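Local coordinates for protein epsin-3 (Saccharomyces cerevisiae, PDB 3ONK) that binds membranes rich in phosphatidylinositol-3,5-bisphosphate through its ENTH domain and helps recruit clathrin to the Golgi network and endosomes to form coated vesicles, at residues 118-121 and 122-126; 93-96 and 97-100; 25-28 and 29-33. All coordinates share one frame; numbering follows the deposited sequence.

Contact 1: residues 118-121 and 122-126; sequences TRVK and ALIEL
V120 and I124, one helical turn apart, touch through their branch ends: CG2 of V120 lies 4.2 Å from CD1 of I124. The ethyl arm of I124 folds back along the turn because CG1 stands beside its own backbone N (chi1 -72°), which brings I124 CG1 to 3.4 Å from V120 O. That same oxygen accepts the amide of I124, with V120 O to I124 N at 3.0 Å. The next bonds of the ladder run from L123 N to R119 O (2.9 Å) and from E125 N to K121 O (3.1 Å). The bond from A122 N to T118 O is longer, 3.2 Å, and its donor stands 37° out of the carbonyl plane.

Further out, the branched chains of V120 and I124 present a compact apolar ridge to I96, while L123 touches L74 on helix 64-80. R119 is long enough to touch L71 and Q72 and give its NH2 to the hydroxyl of Y68. On the exposed flank, small A122 and the charged K121 and E125 suit solvent, and E125 also makes a long, weak ion pair with K132. This is the i to i+4 pattern of an amphipathic alpha-helix, here helix 113-127 in the all-helical ENTH domain, buried along its aliphatic side.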
# COMPACT_ATOMS: atom_id res chain seq x y z
N THR A 118 -3.57 2.93 -12.39
CA THR A 118 -2.17 2.95 -12.81
C THR A 118 -1.20 2.55 -11.68
O THR A 118 -0.21 1.87 -11.93
CB THR A 118 -1.75 4.32 -13.41
OG1 THR A 118 -1.73 5.32 -12.38
CG2 THR A 118 -2.74 4.75 -14.49
N ARG A 119 -1.50 2.95 -10.44
CA ARG A 119 -0.68 2.50 -9.31
C ARG A 119 -0.87 1.01 -9.09
O ARG A 119 0.08 0.28 -8.81
CB ARG A 119 -1.06 3.21 -8.01
CG ARG A 119 -0.75 4.69 -7.96
CD ARG A 119 0.68 4.96 -8.33
NE ARG A 119 1.63 4.60 -7.27
CZ ARG A 119 2.14 5.45 -6.38
NH1 ARG A 119 3.00 5.02 -5.47
NH2 ARG A 119 1.79 6.73 -6.40
N VAL A 120 -2.11 0.54 -9.18
CA VAL A 120 -2.38 -0.85 -8.89
C VAL A 120 -1.78 -1.77 -9.95
O VAL A 120 -1.22 -2.81 -9.63
CB VAL A 120 -3.87 -1.14 -8.70
CG1 VAL A 120 -4.50 -1.52 -10.01
CG2 VAL A 120 -4.04 -2.27 -7.71
N LYS A 121 -1.89 -1.37 -11.21
CA LYS A 121 -1.23 -2.11 -12.28
C LYS A 121 0.29 -2.20 -12.08
O LYS A 121 0.89 -3.25 -12.31
CB LYS A 121 -1.57 -1.50 -13.65
CG LYS A 121 -3.03 -1.69 -14.07
CD LYS A 121 -3.26 -1.17 -15.48
CE LYS A 121 -4.71 -0.70 -15.68
NZ LYS A 121 -4.78 0.79 -15.82
N ALA A 122 0.90 -1.11 -11.64
CA ALA A 122 2.35 -1.12 -11.41
C ALA A 122 2.72 -2.03 -10.23
O ALA A 122 3.66 -2.83 -10.32
CB ALA A 122 2.86 0.30 -11.16
N LEU A 123 1.97 -1.93 -9.15
CA LEU A 123 2.21 -2.77 -7.98
C LEU A 123 2.07 -4.25 -8.32
O LEU A 123 2.83 -5.07 -7.83
CB LEU A 123 1.25 -2.41 -6.86
CG LEU A 123 1.66 -2.92 -5.48
CD1 LEU A 123 2.65 -1.95 -4.87
CD2 LEU A 123 0.46 -3.07 -4.58
N ILE A 124 1.08 -4.60 -9.13
CA ILE A 124 0.85 -6.01 -9.43
C ILE A 124 1.96 -6.54 -10.33
O ILE A 124 2.44 -7.65 -10.16
CB ILE A 124 -0.55 -6.27 -10.03
CG1 ILE A 124 -1.63 -6.10 -8.96
CG2 ILE A 124 -0.62 -7.66 -10.64
CD1 ILE A 124 -3.05 -5.95 -9.51
N GLU A 125 2.38 -5.71 -11.27
CA GLU A 125 3.53 -6.05 -12.09
C GLU A 125 4.73 -6.27 -11.16
O GLU A 125 5.43 -7.27 -11.30
CB GLU A 125 3.82 -4.94 -13.09
CG GLU A 125 4.74 -5.33 -14.20
CD GLU A 125 5.18 -4.13 -15.01
OE1 GLU A 125 5.25 -3.02 -14.44
OE2 GLU A 125 5.45 -4.30 -16.22
N LEU A 126 4.93 -5.36 -10.21
CA LEU A 126 6.03 -5.48 -9.25
C LEU A 126 5.94 -6.77 -8.44
O LEU A 126 6.86 -7.59 -8.46
CB LEU A 126 6.10 -4.28 -8.29
CG LEU A 126 7.25 -4.27 -7.26
CD1 LEU A 126 8.61 -4.26 -7.96
CD2 LEU A 126 7.13 -3.11 -6.26

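Contact 2: residues 93-96 and 97-100; sequences INLI and RILE
Backbone hydrogen bonds first join I93 to R97: R97 N reaches I93 O at 2.8 Å, with the donor nearly along the C=O axis. The span then shortens to three residues, with L99 N bonded to I96 O at 2.9 Å and E100 N to R97 O at 2.9 Å, so the coil tightens into a 3-10 turn. In the first of these tighter bonds the L99 donor sits 43° above the carbonyl plane of I96.

Van der Waals contact joins the I93 methyl to the side chain of R97, with I93 CG2 3.6 Å from R97 NE. R97, extended from CG to NE, crosses the methyl at a slant with its CG and guanidinium.

The charged pair is looser: R97 NH2 and E100 OE1 form a long salt bridge at 3.6 Å, so the attraction is probably modest, with R97 exposed and E100 partly so. Aliphatic residues suit the inward side of this turn. I96 packs against F53 of helix 42-57. L99 wedges between F56 of that helix and V120 of helix 113-127, and also reaches I67 and L71 on helix 64-80.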
# COMPACT_ATOMS: atom_id res chain seq x y z
N ILE A 93 -3.18 -11.17 -3.96
CA ILE A 93 -3.16 -10.55 -5.29
C ILE A 93 -4.58 -10.40 -5.83
O ILE A 93 -4.93 -9.40 -6.44
CB ILE A 93 -2.35 -11.38 -6.31
CG1 ILE A 93 -0.86 -11.41 -5.96
CG2 ILE A 93 -2.46 -10.77 -7.70
CD1 ILE A 93 -0.15 -10.09 -6.27
N ASN A 94 -5.38 -11.44 -5.59
CA ASN A 94 -6.79 -11.47 -5.96
C ASN A 94 -7.55 -10.21 -5.55
O ASN A 94 -8.21 -9.57 -6.36
CB ASN A 94 -7.44 -12.71 -5.31
CG ASN A 94 -6.68 -13.18 -4.04
OD1 ASN A 94 -5.71 -13.95 -4.12
ND2 ASN A 94 -7.12 -12.70 -2.87
N LEU A 95 -7.45 -9.89 -4.27
CA LEU A 95 -8.11 -8.74 -3.68
C LEU A 95 -7.56 -7.43 -4.26
O LEU A 95 -8.30 -6.48 -4.47
CB LEU A 95 -7.91 -8.78 -2.16
CG LEU A 95 -8.80 -8.01 -1.16
CD1 LEU A 95 -7.92 -7.32 -0.13
CD2 LEU A 95 -9.74 -7.01 -1.82
N ILE A 96 -6.26 -7.39 -4.50
CA ILE A 96 -5.62 -6.20 -5.03
C ILE A 96 -6.12 -5.92 -6.44
O ILE A 96 -6.39 -4.76 -6.81
CB ILE A 96 -4.09 -6.35 -5.01
CG1 ILE A 96 -3.60 -6.62 -3.58
CG2 ILE A 96 -3.40 -5.13 -5.61
CD1 ILE A 96 -2.11 -6.87 -3.49
N ARG A 97 -6.27 -7.01 -7.21
CA ARG A 97 -6.74 -6.97 -8.59
C ARG A 97 -8.08 -6.25 -8.73
O ARG A 97 -8.37 -5.65 -9.76
CB ARG A 97 -6.87 -8.39 -9.16
CG ARG A 97 -5.55 -9.10 -9.40
CD ARG A 97 -5.62 -10.12 -10.56
NE ARG A 97 -4.36 -10.85 -10.71
CZ ARG A 97 -3.38 -10.51 -11.54
NH1 ARG A 97 -2.27 -11.23 -11.58
NH2 ARG A 97 -3.50 -9.44 -12.33
N ILE A 98 -8.90 -6.34 -7.69
CA ILE A 98 -10.20 -5.68 -7.73
C ILE A 98 -10.05 -4.21 -8.11
O ILE A 98 -10.90 -3.66 -8.80
CB ILE A 98 -10.94 -5.79 -6.36
CG1 ILE A 98 -12.40 -5.39 -6.50
CG2 ILE A 98 -10.29 -4.92 -5.30
CD1 ILE A 98 -13.11 -5.22 -5.15
N LEU A 99 -8.95 -3.58 -7.67
CA LEU A 99 -8.76 -2.14 -7.88
C LEU A 99 -8.48 -1.79 -9.33
O LEU A 99 -8.50 -0.61 -9.69
CB LEU A 99 -7.65 -1.60 -6.98
CG LEU A 99 -7.99 -1.60 -5.49
CD1 LEU A 99 -6.84 -1.01 -4.65
CD2 LEU A 99 -9.29 -0.85 -5.26
N GLU A 100 -8.22 -2.79 -10.15
CA GLU A 100 -7.85 -2.54 -11.54
C GLU A 100 -9.00 -1.88 -12.30
O GLU A 100 -8.79 -1.28 -13.37
CB GLU A 100 -7.43 -3.83 -12.24
CG GLU A 100 -6.08 -4.39 -11.83
CD GLU A 100 -5.73 -5.66 -12.59
OE1 GLU A 100 -5.97 -6.77 -12.05
OE2 GLU A 100 -5.21 -5.56 -13.73

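Contact 3: residues 25-28 and 29-33; sequences WGAS and STLMD
The flat group at the centre of this turn is the peptide carbonyl of S28, which receives M32 N in its own plane: S28 O to M32 N is 3.1 Å, with an N-H...O angle of 160°. At the same carbonyl, CG of M32 approaches S28 O to 3.6 Å, and CB of L31 lies 3.5 Å from it.

S28 contributes its side chain as well. OG accepts from L31 N at 3.0 Å, the N-H pointing at the oxygen with an angle of 157°. The hydroxyl is placed for this by chi1 of 84°, which tucks OG over the backbone, flanked by the N and C atoms of S28, and swings it over the opening turn. Serine suits the position because its short side chain carries an acceptor close to the backbone, where it can take an amide of the first turn, which lacks the carbonyl of a preceding helical turn four residues back. L31 CB packs against the same hydroxyl, 3.3 Å from OG.

Just before the cap, the CB of A27 points toward the helix and meets CD2 of L31 at 4.3 Å. Both touch A19 of helix 11-19, and L31 also touches K15 and E18. M32 turns instead to L73 and Y76 of helix 64-80. The arrangement is a serine N-cap, with a hydrophobic contact beside it, starting helix 29-38 of the ENTH domain.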
# COMPACT_ATOMS: atom_id res chain seq x y z
N TRP A 25 -2.81 15.25 1.90
CA TRP A 25 -1.40 15.07 1.55
C TRP A 25 -0.96 13.66 1.88
O TRP A 25 -1.57 13.00 2.72
CB TRP A 25 -0.50 16.11 2.23
CG TRP A 25 -0.71 16.22 3.70
CD1 TRP A 25 0.00 15.60 4.68
CD2 TRP A 25 -1.69 17.03 4.36
NE1 TRP A 25 -0.47 15.97 5.92
CE2 TRP A 25 -1.52 16.83 5.74
CE3 TRP A 25 -2.70 17.89 3.92
CZ2 TRP A 25 -2.33 17.47 6.69
CZ3 TRP A 25 -3.49 18.51 4.85
CH2 TRP A 25 -3.30 18.31 6.22
N GLY A 26 0.07 13.19 1.18
CA GLY A 26 0.59 11.85 1.38
C GLY A 26 1.23 11.70 2.75
O GLY A 26 1.47 12.68 3.46
N ALA A 27 1.52 10.45 3.11
CA ALA A 27 2.24 10.12 4.34
C ALA A 27 3.73 10.44 4.20
O ALA A 27 4.29 10.40 3.09
CB ALA A 27 2.05 8.63 4.66
N SER A 28 4.39 10.73 5.32
CA SER A 28 5.83 10.97 5.34
C SER A 28 6.60 9.68 5.10
O SER A 28 6.19 8.61 5.57
CB SER A 28 6.29 11.58 6.67
OG SER A 28 6.49 10.56 7.65
N SER A 29 7.72 9.77 4.39
CA SER A 29 8.57 8.61 4.17
C SER A 29 9.06 7.97 5.47
O SER A 29 9.21 6.75 5.53
CB SER A 29 9.76 8.96 3.26
OG SER A 29 10.68 9.79 3.96
N THR A 30 9.31 8.79 6.49
CA THR A 30 9.75 8.27 7.80
C THR A 30 8.67 7.39 8.48
O THR A 30 8.98 6.36 9.09
CB THR A 30 10.23 9.41 8.77
OG1 THR A 30 11.46 9.96 8.30
CG2 THR A 30 10.49 8.85 10.17
N LEU A 31 7.41 7.80 8.36
CA LEU A 31 6.30 7.03 8.90
C LEU A 31 6.19 5.70 8.17
O LEU A 31 5.91 4.65 8.77
CB LEU A 31 4.99 7.80 8.77
CG LEU A 31 3.73 7.08 9.24
CD1 LEU A 31 3.78 6.80 10.73
CD2 LEU A 31 2.50 7.90 8.87
N MET A 32 6.40 5.75 6.86
CA MET A 32 6.40 4.54 6.05
C MET A 32 7.54 3.59 6.49
O MET A 32 7.33 2.38 6.66
CB MET A 32 6.51 4.89 4.57
CG MET A 32 5.27 5.53 3.97
SD MET A 32 5.30 5.49 2.18
CE MET A 32 6.70 6.56 1.83
N ASP A 33 8.73 4.14 6.69
CA ASP A 33 9.86 3.35 7.19
C ASP A 33 9.55 2.71 8.55
O ASP A 33 9.87 1.55 8.78
CB ASP A 33 11.13 4.20 7.27
CG ASP A 33 12.39 3.39 6.99
OD1 ASP A 33 12.29 2.29 6.41
OD2 ASP A 33 13.49 3.87 7.34

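Along the chain the order is contact 3, contact 2, contact 1, all within the one ENTH domain. Contacts 1 and 2 are neighbours, their centres 10 Å apart, contact 1 on helix 113-127 and contact 2 at the end of helix 93-97 and in the turn that follows. They touch directly: V120 CG2 lies 3.7 Å from L99 CB, and CG2 of I124 lies 3.8 Å from NH2 of R97. Contact 3, at the start of helix 29-38, lies across the chain's centre from contact 2, about 23 Å between centres, and about 20 Å from contact 1. Helix 64-80 packs against residues of all three, so it spans the domain between the capped helix start and the paired later helices.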